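Local coordinates for protein S-adenosylmethionine:tRNA ribosyltransferase-isomerase (Thermotoga maritima, PDB 1VKY) that probably transfers and isomerises the ribose moiety of S-adenosylmethionine onto the preQ1 base of tRNA, giving epoxyqueuosine on the pathway to queuosine, at residues B[34-39]-B[54-59]; B[101-106]-B[145-150]; B[253-258]-B[295-300]; B[284-289]-B[310-315]; B[303-308]-B[336-341]. One frame throughout, in Å; residues are numbered along the deposited sequence.

Interaction 1: residues B[34-39]-B[54-59]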
# COMPACT_ATOMS: atom_id res chain seq x y z
N PRO B 34 -13.02 -7.76 -5.75
CA PRO B 34 -13.36 -7.29 -4.39
C PRO B 34 -12.44 -7.89 -3.30
O PRO B 34 -11.77 -8.88 -3.54
CB PRO B 34 -14.79 -7.81 -4.20
CG PRO B 34 -14.85 -9.02 -5.05
CD PRO B 34 -14.01 -8.71 -6.28
N ARG B 35 -12.40 -7.28 -2.14
CA ARG B 35 -11.44 -7.66 -1.09
C ARG B 35 -11.62 -9.09 -0.58
O ARG B 35 -10.65 -9.74 -0.17
CB ARG B 35 -11.51 -6.67 0.06
CG ARG B 35 -11.11 -5.24 -0.29
CD ARG B 35 -9.65 -5.06 -0.67
NE ARG B 35 -9.25 -3.65 -0.66
N ASP B 36 -12.82 -9.63 -0.67
CA ASP B 36 -13.10 -10.96 -0.16
C ASP B 36 -12.97 -12.05 -1.20
O ASP B 36 -13.41 -13.18 -1.00
CB ASP B 36 -14.43 -11.04 0.54
CG ASP B 36 -15.58 -10.56 -0.30
OD1 ASP B 36 -15.42 -10.31 -1.52
OD2 ASP B 36 -16.70 -10.40 0.22
N ALA B 37 -12.31 -11.69 -2.30
CA ALA B 37 -11.94 -12.63 -3.32
C ALA B 37 -10.48 -12.98 -3.13
O ALA B 37 -9.93 -13.74 -3.92
CB ALA B 37 -12.19 -12.06 -4.73
N SER B 38 -9.86 -12.48 -2.07
CA SER B 38 -8.50 -12.93 -1.75
C SER B 38 -8.53 -14.43 -1.33
O SER B 38 -9.62 -14.99 -1.05
CB SER B 38 -7.89 -12.03 -0.68
OG SER B 38 -8.50 -12.28 0.57
N ARG B 39 -7.36 -15.07 -1.33
CA ARG B 39 -7.24 -16.45 -0.85
C ARG B 39 -7.32 -16.47 0.67
O ARG B 39 -7.03 -15.46 1.31
CB ARG B 39 -5.94 -17.08 -1.32
CG ARG B 39 -5.86 -17.09 -2.81
CD ARG B 39 -4.62 -17.74 -3.37
NE ARG B 39 -4.76 -19.16 -3.25
CZ ARG B 39 -3.94 -20.05 -3.77
NH1 ARG B 39 -2.89 -19.66 -4.48
NH2 ARG B 39 -4.18 -21.35 -3.56
N ILE B 54 -11.26 -19.32 -0.39
CA ILE B 54 -11.39 -17.92 -0.76
C ILE B 54 -12.03 -17.21 0.42
O ILE B 54 -12.84 -17.81 1.12
CB ILE B 54 -12.31 -17.78 -2.01
CG1 ILE B 54 -11.68 -18.49 -3.19
CG2 ILE B 54 -12.58 -16.33 -2.35
CD1 ILE B 54 -10.28 -18.09 -3.46
N PHE B 55 -11.68 -15.94 0.61
CA PHE B 55 -12.04 -15.24 1.83
C PHE B 55 -13.53 -15.25 2.14
O PHE B 55 -13.91 -15.43 3.30
CB PHE B 55 -11.52 -13.80 1.89
CG PHE B 55 -11.50 -13.26 3.31
CD1 PHE B 55 -10.43 -13.49 4.12
CD2 PHE B 55 -12.58 -12.59 3.82
CE1 PHE B 55 -10.44 -13.04 5.44
CE2 PHE B 55 -12.61 -12.15 5.10
CZ PHE B 55 -11.54 -12.38 5.93
N ARG B 56 -14.37 -15.04 1.14
CA ARG B 56 -15.82 -14.96 1.38
C ARG B 56 -16.39 -16.26 1.94
O ARG B 56 -17.44 -16.26 2.57
CB ARG B 56 -16.57 -14.58 0.10
CG ARG B 56 -16.40 -15.57 -1.04
CD ARG B 56 -17.18 -15.21 -2.32
NE ARG B 56 -16.92 -13.83 -2.73
CZ ARG B 56 -16.16 -13.45 -3.76
NH1 ARG B 56 -15.55 -14.33 -4.56
NH2 ARG B 56 -16.02 -12.14 -3.98
N GLU B 57 -15.67 -17.36 1.75
CA GLU B 57 -16.01 -18.69 2.33
C GLU B 57 -15.71 -18.85 3.84
O GLU B 57 -15.96 -19.90 4.45
CB GLU B 57 -15.30 -19.77 1.52
CG GLU B 57 -15.82 -19.84 0.09
CD GLU B 57 -14.92 -20.60 -0.87
OE1 GLU B 57 -13.72 -20.79 -0.62
OE2 GLU B 57 -15.43 -21.00 -1.91
N ILE B 58 -15.22 -17.77 4.47
CA ILE B 58 -15.03 -17.75 5.92
C ILE B 58 -16.31 -18.03 6.65
O ILE B 58 -16.28 -18.65 7.70
CB ILE B 58 -14.41 -16.39 6.41
CG1 ILE B 58 -13.90 -16.51 7.86
CG2 ILE B 58 -15.40 -15.22 6.26
CD1 ILE B 58 -13.00 -15.40 8.25
N ILE B 59 -17.44 -17.63 6.08
CA ILE B 59 -18.73 -17.88 6.70
C ILE B 59 -19.02 -19.38 6.98
O ILE B 59 -19.72 -19.72 7.92
CB ILE B 59 -19.83 -17.28 5.81
CG1 ILE B 59 -21.18 -17.25 6.53
CG2 ILE B 59 -19.91 -18.01 4.47
CD1 ILE B 59 -22.15 -16.27 5.88
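The guanidinium of R56 has the carbonyl oxygen D36 O lying over one face, above its centre, while CG of P34 meets its edge in plane. The contact closes the base of a two-stranded antiparallel hairpin at the margin of the large mixed sheet: R39 opens strand 39-44, I54 ends strand 49-54, and the two form a non-hydrogen-bonded pair. Beyond it, 3-10 turns follow on the I54 side and precede R39. The first amide of the 55-59 turn, F55 N, gives a 2.8 Å bond to S38 O, and R56 N bonds D36 O in the carbonyl plane, on a lone pair. The R56 chain, bent at chi3 (51°), brings NH2 to 3.1 Å from OD1 of D36; this is a salt bridge with weak hydrogen-bond geometry, the two planes standing 70° apart. OD2 of D36 has a second partner, T192. The F55 ring runs off into the interior, where it meets H190 and has an edge-to-face pairing with F191, and CD2 lies obliquely 4.1 Å from CB of D36. S38 OG hydrogen-bonds ND1 of H190, tying the turn to the loop before helix 193-202. The methyl CG2 of I54 sits 3.5 Å from both D36 O and S38 O.

Interaction 2: residues B[101-106]-B[145-150]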
# COMPACT_ATOMS: atom_id res chain seq x y z
N GLY B 101 -18.06 18.55 22.87
CA GLY B 101 -17.41 19.19 24.01
C GLY B 101 -17.32 18.40 25.31
O GLY B 101 -16.92 18.96 26.32
N ILE B 102 -17.70 17.11 25.30
CA ILE B 102 -17.52 16.19 26.44
C ILE B 102 -16.78 14.93 25.93
O ILE B 102 -17.29 14.16 25.08
CB ILE B 102 -18.88 15.82 27.15
CG1 ILE B 102 -19.65 17.08 27.54
CG2 ILE B 102 -18.62 14.97 28.39
CD1 ILE B 102 -20.94 16.81 28.28
N TRP B 103 -15.56 14.75 26.44
CA TRP B 103 -14.65 13.71 26.01
C TRP B 103 -14.06 12.91 27.16
O TRP B 103 -13.70 13.49 28.19
CB TRP B 103 -13.48 14.38 25.27
CG TRP B 103 -13.85 14.94 23.95
CD1 TRP B 103 -14.55 16.11 23.71
CD2 TRP B 103 -13.55 14.38 22.68
NE1 TRP B 103 -14.69 16.29 22.36
CE2 TRP B 103 -14.10 15.24 21.70
CE3 TRP B 103 -12.89 13.23 22.27
CZ2 TRP B 103 -13.98 14.99 20.34
CZ3 TRP B 103 -12.75 12.99 20.92
CH2 TRP B 103 -13.31 13.87 19.98
N LYS B 104 -13.92 11.60 26.96
CA LYS B 104 -13.07 10.78 27.78
C LYS B 104 -11.67 11.06 27.34
O LYS B 104 -11.37 10.98 26.15
CB LYS B 104 -13.34 9.28 27.59
CG LYS B 104 -14.63 8.84 28.20
CD LYS B 104 -14.99 7.42 27.79
CE LYS B 104 -13.99 6.40 28.25
NZ LYS B 104 -14.22 6.06 29.65
N CYS B 105 -10.82 11.37 28.31
CA CYS B 105 -9.46 11.82 28.06
C CYS B 105 -8.48 11.07 28.92
O CYS B 105 -8.79 10.63 30.02
CB CYS B 105 -9.34 13.31 28.39
SG CYS B 105 -10.37 14.36 27.35
N LEU B 106 -7.26 10.98 28.41
CA LEU B 106 -6.14 10.51 29.19
C LEU B 106 -5.49 11.77 29.75
O LEU B 106 -5.12 12.66 28.99
CB LEU B 106 -5.18 9.72 28.27
CG LEU B 106 -4.72 8.40 28.80
CD1 LEU B 106 -3.70 8.68 29.90
CD2 LEU B 106 -5.87 7.57 29.32
N GLN B 145 -18.20 24.26 24.96
CA GLN B 145 -18.34 22.93 24.41
C GLN B 145 -18.33 22.98 22.90
O GLN B 145 -19.37 22.88 22.25
CB GLN B 145 -19.62 22.29 24.92
CG GLN B 145 -19.53 21.91 26.36
CD GLN B 145 -20.83 21.38 26.92
OE1 GLN B 145 -21.39 21.99 27.83
NE2 GLN B 145 -21.32 20.27 26.38
N ASP B 146 -17.13 23.12 22.34
CA ASP B 146 -16.95 23.34 20.91
C ASP B 146 -15.74 22.52 20.43
O ASP B 146 -14.61 22.84 20.74
CB ASP B 146 -16.77 24.86 20.67
CG ASP B 146 -16.59 25.24 19.18
OD1 ASP B 146 -16.35 24.38 18.31
OD2 ASP B 146 -16.66 26.42 18.80
N ASP B 147 -16.00 21.46 19.70
CA ASP B 147 -14.96 20.50 19.32
C ASP B 147 -13.95 21.11 18.34
O ASP B 147 -12.77 20.74 18.34
CB ASP B 147 -15.57 19.24 18.69
CG ASP B 147 -16.16 18.26 19.73
OD1 ASP B 147 -16.07 18.46 20.96
OD2 ASP B 147 -16.75 17.24 19.37
N ARG B 148 -14.43 22.00 17.48
CA ARG B 148 -13.57 22.65 16.50
C ARG B 148 -12.52 23.51 17.22
O ARG B 148 -11.33 23.44 16.91
CB ARG B 148 -14.40 23.48 15.52
CG ARG B 148 -15.11 22.61 14.49
N LEU B 149 -12.97 24.26 18.21
CA LEU B 149 -12.05 25.01 19.04
C LEU B 149 -11.04 24.09 19.72
O LEU B 149 -9.83 24.33 19.70
CB LEU B 149 -12.81 25.80 20.10
CG LEU B 149 -11.96 26.62 21.07
CD1 LEU B 149 -11.04 27.57 20.31
CD2 LEU B 149 -12.84 27.38 22.04
N ILE B 150 -11.54 23.01 20.32
CA ILE B 150 -10.68 22.05 21.01
C ILE B 150 -9.60 21.51 20.05
O ILE B 150 -8.42 21.43 20.39
CB ILE B 150 -11.52 20.89 21.60
CG1 ILE B 150 -12.43 21.38 22.74
CG2 ILE B 150 -10.60 19.79 22.10
CD1 ILE B 150 -13.56 20.40 23.03
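OD1 of D147 is gripped by two donors, G101 N at 2.8 Å and the indole NE1 of W103 at 2.9 Å, which reach it from opposite faces of the carboxylate plane. The contact joins strand 102-108 of the six-stranded antiparallel sheet to the first turn of helix 147-153, which D146 N-caps through weak bonds from R148 N and L149 N. The indole bond is nearly straight (176°), with OD1 in the ring plane, so the indole edge is held in a fixed direction. The other carboxylate oxygen of D147, OD2, forms a salt bridge with R97 on strand 89-97. With an alanine here, G101 N and the W103 indole would probably lose their shared acceptor and R97 its charged mate. G101, at phi 72°, passes so close to Q145 that a CB would clash with Q145 CB. The Q145 chain extends alongside I102; its NE2 bonds the E100 carbonyl and lies 3.8 Å from CG1 of I102.

Interaction 3: residues B[253-258]-B[295-300]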
# COMPACT_ATOMS: atom_id res chain seq x y z
N GLY B 253 -20.64 -20.31 25.27
CA GLY B 253 -19.79 -21.36 24.77
C GLY B 253 -19.40 -21.17 23.30
O GLY B 253 -18.87 -22.10 22.70
N ASN B 254 -19.57 -19.97 22.76
CA ASN B 254 -19.14 -19.68 21.34
C ASN B 254 -17.70 -19.17 21.27
O ASN B 254 -17.05 -19.00 22.29
CB ASN B 254 -20.05 -18.64 20.69
CG ASN B 254 -21.43 -19.17 20.41
OD1 ASN B 254 -22.39 -18.69 20.98
ND2 ASN B 254 -21.53 -20.13 19.53
N ARG B 255 -17.21 -18.91 20.06
CA ARG B 255 -15.82 -18.49 19.88
C ARG B 255 -15.63 -16.99 19.77
O ARG B 255 -16.40 -16.31 19.10
CB ARG B 255 -15.25 -19.14 18.66
CG ARG B 255 -14.94 -20.62 18.89
CD ARG B 255 -14.62 -21.33 17.65
NE ARG B 255 -15.69 -21.14 16.67
CZ ARG B 255 -15.78 -21.81 15.54
NH1 ARG B 255 -14.86 -22.72 15.27
NH2 ARG B 255 -16.77 -21.56 14.69
N ILE B 256 -14.57 -16.51 20.42
CA ILE B 256 -14.01 -15.18 20.19
C ILE B 256 -12.94 -15.29 19.09
O ILE B 256 -11.90 -15.95 19.22
CB ILE B 256 -13.42 -14.61 21.48
CG1 ILE B 256 -14.52 -14.45 22.54
CG2 ILE B 256 -12.70 -13.27 21.24
CD1 ILE B 256 -13.95 -14.33 23.92
N VAL B 257 -13.26 -14.68 17.96
CA VAL B 257 -12.46 -14.71 16.79
C VAL B 257 -11.81 -13.34 16.66
O VAL B 257 -12.48 -12.36 16.31
CB VAL B 257 -13.29 -15.07 15.52
CG1 VAL B 257 -12.37 -15.25 14.30
CG2 VAL B 257 -14.14 -16.35 15.73
N ALA B 258 -10.51 -13.27 16.88
CA ALA B 258 -9.80 -12.01 16.72
C ALA B 258 -9.50 -11.78 15.26
O ALA B 258 -9.08 -12.69 14.56
CB ALA B 258 -8.53 -11.99 17.52
N LEU B 295 -8.14 -15.49 25.81
CA LEU B 295 -9.38 -14.90 25.30
C LEU B 295 -9.63 -15.22 23.83
O LEU B 295 -10.77 -15.40 23.38
CB LEU B 295 -9.42 -13.38 25.49
CG LEU B 295 -10.10 -12.80 26.71
CD1 LEU B 295 -10.13 -11.32 26.66
CD2 LEU B 295 -11.53 -13.36 26.95
N VAL B 296 -8.59 -15.42 23.07
CA VAL B 296 -8.76 -15.60 21.62
C VAL B 296 -8.92 -17.08 21.25
O VAL B 296 -8.00 -17.87 21.47
CB VAL B 296 -7.57 -15.01 20.91
CG1 VAL B 296 -7.70 -15.19 19.36
CG2 VAL B 296 -7.39 -13.55 21.26
N ASP B 297 -10.07 -17.46 20.67
CA ASP B 297 -10.33 -18.87 20.27
C ASP B 297 -9.97 -19.19 18.83
O ASP B 297 -9.77 -20.36 18.46
CB ASP B 297 -11.80 -19.23 20.50
CG ASP B 297 -12.24 -18.94 21.92
OD1 ASP B 297 -11.55 -19.37 22.86
OD2 ASP B 297 -13.25 -18.26 22.19
N ALA B 298 -9.92 -18.16 18.00
CA ALA B 298 -9.60 -18.27 16.59
C ALA B 298 -9.04 -16.96 16.10
O ALA B 298 -9.21 -15.93 16.73
CB ALA B 298 -10.82 -18.66 15.80
N LEU B 299 -8.35 -16.97 14.95
CA LEU B 299 -7.58 -15.78 14.54
C LEU B 299 -7.63 -15.63 13.01
O LEU B 299 -7.33 -16.59 12.32
CB LEU B 299 -6.12 -15.89 15.01
CG LEU B 299 -5.10 -14.84 14.47
CD1 LEU B 299 -5.58 -13.47 14.85
CD2 LEU B 299 -3.75 -15.02 14.97
N VAL B 300 -8.06 -14.46 12.52
CA VAL B 300 -7.87 -14.07 11.09
C VAL B 300 -6.72 -13.07 10.99
O VAL B 300 -6.68 -12.04 11.70
CB VAL B 300 -9.13 -13.41 10.52
CG1 VAL B 300 -8.96 -13.05 9.07
CG2 VAL B 300 -10.35 -14.28 10.73
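Two neighbouring parallel strands of the large mixed sheet, 256-259 and 298-302, meet here at their N-terminal ends. V257 pairs with A298 and A258 with L299. A258 N bonds A298 O at 3.0 Å, and V300 N bonds A258 O at 2.9 Å, nearly along the C=O axis. Just ahead of the pairing, I256 O takes two amides at once, D297 N at 2.8 Å in the carbonyl plane and A298 N at 3.2 Å from a tilted position. D297 answers with its side chain: with CG beside its own backbone N (chi1 -54°), OD2 accepts I256 N at 2.8 Å in an almost straight bond, on the anti side of the carboxylate. R250, on helix 240-252, adds a salt bridge to the same oxygen. Strand 256-259 enters the sheet straight after helix 240-252, which ends in a Schellman motif at G253, and strand 67-75 flanks it on its other edge. On one face V257 CG1 and CG2 straddle the A298 methyl; on the other, CB of A258 packs 3.8 Å from V296 CG1, under helix 261-270. The end of I256 passes over the L295 carbonyl, its CD1 3.4 Å from L295 O and 4.0 Å from L295 CD2.

Interaction 4: residues B[284-289]-B[310-315]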
# COMPACT_ATOMS: atom_id res chain seq x y z
N ASP B 284 2.72 -3.74 26.43
CA ASP B 284 4.08 -4.18 26.14
C ASP B 284 4.17 -5.66 25.77
O ASP B 284 5.26 -6.16 25.54
CB ASP B 284 4.92 -4.02 27.43
CG ASP B 284 5.76 -2.78 27.43
OD1 ASP B 284 6.19 -2.37 26.32
OD2 ASP B 284 6.05 -2.17 28.49
N LEU B 285 3.04 -6.37 25.79
CA LEU B 285 3.04 -7.84 25.79
C LEU B 285 3.72 -8.36 24.56
O LEU B 285 3.38 -7.93 23.45
CB LEU B 285 1.60 -8.36 25.86
CG LEU B 285 1.44 -9.89 25.82
CD1 LEU B 285 2.10 -10.56 27.01
CD2 LEU B 285 -0.04 -10.25 25.80
N PHE B 286 4.70 -9.25 24.74
CA PHE B 286 5.40 -9.88 23.65
C PHE B 286 5.01 -11.37 23.59
O PHE B 286 5.28 -12.10 24.53
CB PHE B 286 6.93 -9.75 23.83
CG PHE B 286 7.72 -10.39 22.74
CD1 PHE B 286 7.71 -9.87 21.47
CD2 PHE B 286 8.44 -11.54 22.95
CE1 PHE B 286 8.39 -10.48 20.45
CE2 PHE B 286 9.14 -12.14 21.92
CZ PHE B 286 9.12 -11.59 20.69
N ILE B 287 4.35 -11.78 22.51
CA ILE B 287 3.80 -13.11 22.36
C ILE B 287 4.76 -13.92 21.47
O ILE B 287 5.07 -13.53 20.35
CB ILE B 287 2.39 -13.07 21.78
CG1 ILE B 287 1.48 -12.24 22.68
CG2 ILE B 287 1.89 -14.49 21.47
CD1 ILE B 287 0.06 -11.98 22.11
N TYR B 288 5.21 -15.04 22.02
CA TYR B 288 6.23 -15.88 21.41
C TYR B 288 5.94 -17.32 21.86
O TYR B 288 5.48 -17.51 23.00
CB TYR B 288 7.58 -15.40 21.95
CG TYR B 288 8.80 -16.01 21.32
CD1 TYR B 288 9.35 -15.49 20.16
CD2 TYR B 288 9.42 -17.14 21.90
CE1 TYR B 288 10.46 -16.05 19.56
CE2 TYR B 288 10.56 -17.72 21.28
CZ TYR B 288 11.08 -17.15 20.12
OH TYR B 288 12.22 -17.65 19.46
N PRO B 289 6.20 -18.33 21.04
CA PRO B 289 5.79 -19.71 21.39
C PRO B 289 6.67 -20.28 22.52
O PRO B 289 7.83 -19.97 22.54
CB PRO B 289 6.05 -20.51 20.12
CG PRO B 289 6.50 -19.56 19.10
CD PRO B 289 6.91 -18.30 19.76
N LEU B 310 5.40 -10.59 14.05
CA LEU B 310 4.03 -11.03 13.79
C LEU B 310 3.97 -12.53 13.47
O LEU B 310 3.05 -13.21 13.87
CB LEU B 310 3.37 -10.21 12.68
CG LEU B 310 3.30 -8.70 12.97
CD1 LEU B 310 2.52 -7.96 11.91
CD2 LEU B 310 2.64 -8.46 14.31
N LEU B 311 4.94 -13.02 12.73
CA LEU B 311 5.06 -14.45 12.46
C LEU B 311 5.29 -15.22 13.76
O LEU B 311 4.70 -16.30 14.00
CB LEU B 311 6.19 -14.73 11.43
CG LEU B 311 6.43 -16.18 11.11
CD1 LEU B 311 5.11 -16.88 10.72
CD2 LEU B 311 7.50 -16.30 10.01
N MET B 312 6.08 -14.66 14.66
CA MET B 312 6.29 -15.30 15.96
C MET B 312 4.97 -15.39 16.77
O MET B 312 4.70 -16.40 17.42
CB MET B 312 7.34 -14.56 16.78
CG MET B 312 8.76 -14.56 16.18
SD MET B 312 9.77 -13.33 17.03
CE MET B 312 11.20 -13.39 15.93
N LEU B 313 4.15 -14.35 16.70
CA LEU B 313 2.85 -14.38 17.41
C LEU B 313 1.94 -15.45 16.81
O LEU B 313 1.34 -16.22 17.53
CB LEU B 313 2.20 -13.01 17.30
CG LEU B 313 0.84 -12.71 17.95
CD1 LEU B 313 0.68 -11.18 18.13
CD2 LEU B 313 -0.30 -13.26 17.14
N VAL B 314 1.80 -15.48 15.49
CA VAL B 314 0.96 -16.48 14.86
C VAL B 314 1.47 -17.90 15.11
O VAL B 314 0.70 -18.84 15.31
CB VAL B 314 0.79 -16.19 13.34
CG1 VAL B 314 -0.00 -17.24 12.71
CG2 VAL B 314 0.09 -14.85 13.16
N ALA B 315 2.79 -18.07 15.13
CA ALA B 315 3.37 -19.37 15.47
C ALA B 315 2.98 -19.78 16.89
O ALA B 315 2.66 -20.95 17.14
CB ALA B 315 4.92 -19.27 15.33
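I287 and P289 make the closely packed side of this contact, and F286 and Y288 its solvent side, with M312 reaching out from the helix to them. I287 is buried and aims at L313, the CG2 methyl settling 4.1 Å from L313 CG while CD1 meets CD1 of L313. Two residues on, the P289 ring rests on the helix backbone, CD 3.7 Å from M312 O and CG 4.1 Å from the A315 methyl. No hydrogen bond joins the two segments; apolar packing and Met-aromatic contacts do the work.

On the outer side the loop residues F286 and Y288 are exposed, and the sulfur of M312 lies between them and the helix. Its chain runs extended from CG (chi2 166°) and brings SD to the edges of both rings, a double Met-aromatic contact. SD is 3.8 Å from CE1 of Y288, almost in the ring plane, and 4.1 Å from CZ of F286. P289 CD lies over the rim of one face of the Y288 ring. Shortening this methionine to an alanine would probably open a gap beside the two rings and leave them freer to swing into solvent.

The loop comes from edge strand 279-281 of the mixed sheet and leads on to strand 298-302. Helix 309-318, against which it packs, has helix 320-332 packed against L311, V314 and A315, and R265 of helix 261-270 touches L313.

Interaction 5: residues B[303-308]-B[336-341]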
# COMPACT_ATOMS: atom_id res chain seq x y z
N PHE B 303 -0.52 -12.97 5.91
CA PHE B 303 0.74 -13.70 5.82
C PHE B 303 1.90 -12.76 6.13
O PHE B 303 2.07 -11.76 5.45
CB PHE B 303 0.88 -14.33 4.45
CG PHE B 303 0.07 -15.57 4.30
CD1 PHE B 303 -1.21 -15.52 3.88
CD2 PHE B 303 0.62 -16.80 4.63
CE1 PHE B 303 -1.95 -16.69 3.73
CE2 PHE B 303 -0.09 -17.95 4.52
CZ PHE B 303 -1.38 -17.90 4.06
N HIS B 304 2.69 -13.09 7.16
CA HIS B 304 3.69 -12.17 7.67
C HIS B 304 5.06 -12.51 7.11
O HIS B 304 5.25 -13.56 6.56
CB HIS B 304 3.68 -12.19 9.20
CG HIS B 304 2.30 -11.97 9.77
ND1 HIS B 304 1.64 -10.76 9.65
CD2 HIS B 304 1.42 -12.81 10.38
CE1 HIS B 304 0.43 -10.86 10.20
NE2 HIS B 304 0.28 -12.09 10.65
N LEU B 305 6.01 -11.59 7.25
CA LEU B 305 7.30 -11.73 6.61
C LEU B 305 8.22 -12.62 7.43
O LEU B 305 8.06 -12.72 8.68
CB LEU B 305 7.89 -10.31 6.43
CG LEU B 305 7.09 -9.29 5.59
CD1 LEU B 305 7.62 -7.86 5.75
CD2 LEU B 305 7.12 -9.72 4.12
N PRO B 306 9.21 -13.24 6.76
CA PRO B 306 10.26 -13.98 7.43
C PRO B 306 10.82 -13.22 8.60
O PRO B 306 11.05 -11.99 8.52
CB PRO B 306 11.34 -14.17 6.35
CG PRO B 306 10.59 -14.15 5.05
CD PRO B 306 9.42 -13.23 5.29
N ARG B 307 10.97 -13.93 9.71
CA ARG B 307 11.59 -13.39 10.91
C ARG B 307 10.79 -12.28 11.58
O ARG B 307 11.29 -11.66 12.51
CB ARG B 307 13.02 -12.86 10.60
CG ARG B 307 13.99 -13.90 9.95
CD ARG B 307 15.30 -13.27 9.44
NE ARG B 307 15.20 -13.03 7.99
CZ ARG B 307 15.21 -11.85 7.37
NH1 ARG B 307 15.39 -10.69 8.01
NH2 ARG B 307 15.06 -11.85 6.06
N SER B 308 9.55 -12.01 11.17
CA SER B 308 8.84 -10.88 11.79
C SER B 308 8.34 -11.29 13.17
O SER B 308 8.02 -12.47 13.39
CB SER B 308 7.61 -10.49 10.99
OG SER B 308 6.88 -11.64 10.69
N ARG B 336 -0.27 -14.67 -2.00
CA ARG B 336 0.29 -13.34 -1.84
C ARG B 336 0.39 -12.96 -0.37
O ARG B 336 -0.52 -13.27 0.44
CB ARG B 336 -0.56 -12.33 -2.57
CG ARG B 336 -0.67 -12.56 -4.09
CD ARG B 336 -1.77 -11.69 -4.71
NE ARG B 336 -2.98 -11.76 -3.89
CZ ARG B 336 -3.60 -10.74 -3.28
NH1 ARG B 336 -3.16 -9.46 -3.40
NH2 ARG B 336 -4.69 -11.01 -2.54
N PHE B 337 1.49 -12.26 -0.06
CA PHE B 337 1.93 -12.00 1.30
C PHE B 337 1.90 -10.52 1.65
O PHE B 337 1.86 -9.64 0.79
CB PHE B 337 3.34 -12.52 1.51
CG PHE B 337 3.43 -14.01 1.56
CD1 PHE B 337 3.18 -14.76 0.45
CD2 PHE B 337 3.86 -14.64 2.70
CE1 PHE B 337 3.28 -16.12 0.49
CE2 PHE B 337 3.95 -16.02 2.75
CZ PHE B 337 3.66 -16.75 1.65
N PHE B 338 1.91 -10.27 2.95
CA PHE B 338 1.99 -8.94 3.52
C PHE B 338 0.66 -8.24 3.45
O PHE B 338 -0.38 -8.88 3.30
CB PHE B 338 3.20 -8.18 2.91
CG PHE B 338 3.74 -7.07 3.75
CD1 PHE B 338 4.03 -7.27 5.09
CD2 PHE B 338 3.92 -5.81 3.22
CE1 PHE B 338 4.52 -6.24 5.85
CE2 PHE B 338 4.42 -4.78 3.99
CZ PHE B 338 4.72 -4.99 5.29
N SER B 339 0.69 -6.94 3.72
CA SER B 339 -0.49 -6.15 3.99
C SER B 339 -1.63 -6.17 2.96
O SER B 339 -2.80 -5.95 3.35
CB SER B 339 -0.04 -4.70 4.25
OG SER B 339 0.79 -4.66 5.43
N PHE B 340 -1.31 -6.35 1.68
CA PHE B 340 -2.32 -6.32 0.62
C PHE B 340 -2.53 -7.69 0.02
O PHE B 340 -3.26 -7.82 -0.98
CB PHE B 340 -1.94 -5.30 -0.48
CG PHE B 340 -1.72 -3.94 0.09
CD1 PHE B 340 -0.44 -3.46 0.30
CD2 PHE B 340 -2.80 -3.23 0.61
CE1 PHE B 340 -0.23 -2.25 0.94
CE2 PHE B 340 -2.61 -2.01 1.23
CZ PHE B 340 -1.32 -1.51 1.40
N GLY B 341 -1.96 -8.70 0.68
CA GLY B 341 -2.03 -10.10 0.25
C GLY B 341 -3.20 -10.88 0.78
O GLY B 341 -4.25 -10.33 1.12
O HOH W 1 -1.01 -11.48 3.40
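Aromatic packing joins F303 to F337, the edge of the F303 ring turned to the face of F337 in an edge-to-face pair, centroids 5.1 Å apart and planes at 55°. CB of F303 comes still nearer, 3.5 Å from CD2 of F337. Further along, L305 CD1 presses on the F338 ring obliquely, 3.5 Å from CE1; CG of F338 lies anti to its backbone N (chi1 -156°), which brings the ring to the leucine. Both segments are connecting loops, one leading from strand 298-302 into helix 309-318 and the other from helix 320-332 into strand 343-346. Each contains a beta turn, type II over L305 to S308 and type I over F338 to G341, and S308 N-caps helix 309-318. Of the hydrogen bonds, F338 N to F303 O spans the segments at 2.9 Å, in the carbonyl plane. A water accepts from F303 N at 3.0 Å and lies 2.7 Å from F338 O, linking the two backbones. I27 and Q29 of the second subunit pack on L305 and F338.

Four of the five contacts belong to the body of the chain built round the large mixed sheet; interaction 2 lies apart in the six-stranded antiparallel sheet, 35 to 40 Å from the others between centres. Along the chain, interaction 1 closes before 2 opens, and 2 before the rest, while interaction 4 alternates with both 3 and 5. Interaction 1 sits at the outer hairpin of the mixed sheet and touches interaction 3, where F55 and I58 pack on V300. Strand 298-302 runs from interaction 3 straight into interaction 5, whose loop starts helix 309-318, the helix of interaction 4; H304 packs on L310 and V314. Sheet, helix and loops are thus interlocked in one body, with interaction 2 in a separate lobe.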